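Local coordinates for protein putative conjugative transposon recombinase (Clostridium difficile, PDB 3G13) that probably binds DNA and exchanges its strands as a serine recombinase, this piece being its N-terminal resolvase domain, at residues R7-C12 / G74-V79. Residues are numbered along the deposited sequence; the frame is centred on the assembly and turned at random.
Sequences RVAAYC and GEIDMV
Arg-7 meets Asp-77 through its backbone and Glu-75 through its side chain. Arg-7 N donates to Asp-77 OD2 (2.9 Å), an almost straight bond (173°) that meets the anti side of the carboxylate; chi1 of -61° sets the Asp-77 CG beside its own backbone N and brings the carboxylate back to Arg-7. The carbonyl O of Arg-7 is gripped twice, by Asp-77 N at 2.7 Å and by Met-78 N at 3.2 Å. A bend at chi3 (62°) turns Arg-7 NE to hydrogen-bond Glu-75 O (2.8 Å), which lies at the guanidinium edge and close to its plane. Val-8 then pairs with Met-78 in a parallel bridge, Val-8 CA approaching Met-78 O. Here strand 6-14 is an inner strand of the resolvase sheet, between 42-51 and 78-81, and residues 74-77 lead from the Schellman end of helix 62-72, at Gly-74, into strand 78-81. Ala-9 N continues the ladder with a hydrogen bond to Met-78 O (2.8 Å), while Ala-9 CB touches Ile-76 CD1 (3.7 Å) on the face covered by Met-67 of helix 62-72. On this same face, Tyr-11 CB rests against Val-79 CG1 at 4.1 Å, and the ring carries its hydroxyl away to a hydrogen bond with Asp-50.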
loop_
_atom_site.group_PDB
_atom_site.type_symbol
_atom_site.label_atom_id
_atom_site.label_comp_id
_atom_site.label_asym_id
_atom_site.label_seq_id
_atom_site.Cartn_x
_atom_site.Cartn_y
_atom_site.Cartn_z
ATOM N N ARG A 7 17.080 -20.372 -11.524
ATOM C CA ARG A 7 18.110 -19.951 -10.565
ATOM C C ARG A 7 17.450 -19.202 -9.407
ATOM O O ARG A 7 16.863 -18.125 -9.573
ATOM C CB ARG A 7 19.226 -19.123 -11.239
ATOM C CG ARG A 7 20.082 -19.951 -12.281
ATOM C CD ARG A 7 21.428 -19.285 -12.616
ATOM N NE ARG A 7 22.326 -19.151 -11.444
ATOM C CZ ARG A 7 23.133 -20.101 -10.953
ATOM N NH1 ARG A 7 23.226 -21.306 -11.501
ATOM N NH2 ARG A 7 23.869 -19.832 -9.892
ATOM N N VAL A 8 17.516 -19.815 -8.241
ATOM C CA VAL A 8 16.762 -19.328 -7.091
ATOM C C VAL A 8 17.698 -18.802 -6.018
ATOM O O VAL A 8 18.619 -19.494 -5.592
ATOM C CB VAL A 8 15.803 -20.409 -6.535
ATOM C CG1 VAL A 8 14.943 -19.849 -5.380
ATOM C CG2 VAL A 8 14.894 -20.943 -7.674
ATOM N N ALA A 9 17.459 -17.576 -5.577
ATOM C CA ALA A 9 18.185 -17.031 -4.416
ATOM C C ALA A 9 17.257 -16.827 -3.209
ATOM O O ALA A 9 16.015 -16.905 -3.339
ATOM C CB ALA A 9 18.833 -15.690 -4.810
ATOM N N ALA A 10 17.847 -16.536 -2.044
ATOM C CA ALA A 10 17.075 -16.088 -0.872
ATOM C C ALA A 10 17.729 -14.856 -0.331
ATOM O O ALA A 10 18.957 -14.782 -0.302
ATOM C CB ALA A 10 17.004 -17.165 0.221
ATOM N N TYR A 11 16.902 -13.889 0.070
ATOM C CA TYR A 11 17.379 -12.740 0.837
ATOM C C TYR A 11 16.939 -12.764 2.297
ATOM O O TYR A 11 15.745 -12.859 2.592
ATOM C CB TYR A 11 17.010 -11.399 0.180
ATOM C CG TYR A 11 17.634 -10.291 0.997
ATOM C CD1 TYR A 11 19.011 -10.022 0.894
ATOM C CD2 TYR A 11 16.884 -9.588 1.951
ATOM C CE1 TYR A 11 19.616 -9.076 1.679
ATOM C CE2 TYR A 11 17.485 -8.604 2.734
ATOM C CZ TYR A 11 18.870 -8.363 2.586
ATOM O OH TYR A 11 19.504 -7.410 3.339
ATOM N N CYS A 12 17.908 -12.665 3.211
ATOM C CA CYS A 12 17.655 -12.811 4.648
ATOM C C CYS A 12 18.033 -11.573 5.454
ATOM O O CYS A 12 19.061 -10.925 5.180
ATOM C CB CYS A 12 18.431 -14.005 5.237
ATOM S SG CYS A 12 18.352 -15.548 4.285
ATOM N N GLY A 74 22.297 -11.483 -14.407
ATOM C CA GLY A 74 21.612 -12.667 -14.934
ATOM C C GLY A 74 21.811 -13.952 -14.140
ATOM O O GLY A 74 21.547 -15.052 -14.641
ATOM N N GLU A 75 22.245 -13.826 -12.891
ATOM C CA GLU A 75 22.500 -15.014 -12.054
ATOM C C GLU A 75 21.268 -15.536 -11.316
ATOM O O GLU A 75 21.306 -16.634 -10.753
ATOM C CB GLU A 75 23.619 -14.724 -11.053
ATOM C CG GLU A 75 24.980 -14.759 -11.696
ATOM C CD GLU A 75 26.052 -14.131 -10.837
ATOM O OE1 GLU A 75 26.008 -14.281 -9.583
ATOM O OE2 GLU A 75 26.946 -13.480 -11.420
ATOM N N ILE A 76 20.179 -14.753 -11.301
ATOM C CA ILE A 76 19.032 -15.074 -10.426
ATOM C C ILE A 76 17.727 -14.873 -11.186
ATOM O O ILE A 76 17.555 -13.826 -11.831
ATOM C CB ILE A 76 19.039 -14.187 -9.148
ATOM C CG1 ILE A 76 20.312 -14.435 -8.307
ATOM C CG2 ILE A 76 17.748 -14.386 -8.290
ATOM C CD1 ILE A 76 20.547 -13.413 -7.205
ATOM N N ASP A 77 16.823 -15.857 -11.110
ATOM C CA ASP A 77 15.506 -15.776 -11.782
ATOM C C ASP A 77 14.385 -15.477 -10.803
ATOM O O ASP A 77 13.362 -14.899 -11.175
ATOM C CB ASP A 77 15.164 -17.070 -12.548
ATOM C CG ASP A 77 16.160 -17.395 -13.658
ATOM O OD1 ASP A 77 16.436 -16.505 -14.523
ATOM O OD2 ASP A 77 16.645 -18.550 -13.675
HETATM N N MSE A 78 14.583 -15.886 -9.558
HETATM C CA MSE A 78 13.612 -15.702 -8.495
HETATM C C MSE A 78 14.320 -15.588 -7.135
HETATM O O MSE A 78 15.214 -16.381 -6.796
HETATM C CB MSE A 78 12.532 -16.813 -8.502
HETATM C CG MSE A 78 11.424 -16.591 -7.456
HETATM SE SE MSE A 78 9.868 -17.761 -7.612
HETATM C CE MSE A 78 8.562 -16.372 -7.886
ATOM N N VAL A 79 13.920 -14.574 -6.385
ATOM C CA VAL A 79 14.385 -14.354 -5.006
ATOM C C VAL A 79 13.312 -14.583 -3.968
ATOM O O VAL A 79 12.273 -13.929 -3.991
ATOM C CB VAL A 79 14.865 -12.875 -4.806
ATOM C CG1 VAL A 79 15.518 -12.709 -3.404
ATOM C CG2 VAL A 79 15.840 -12.497 -5.879
#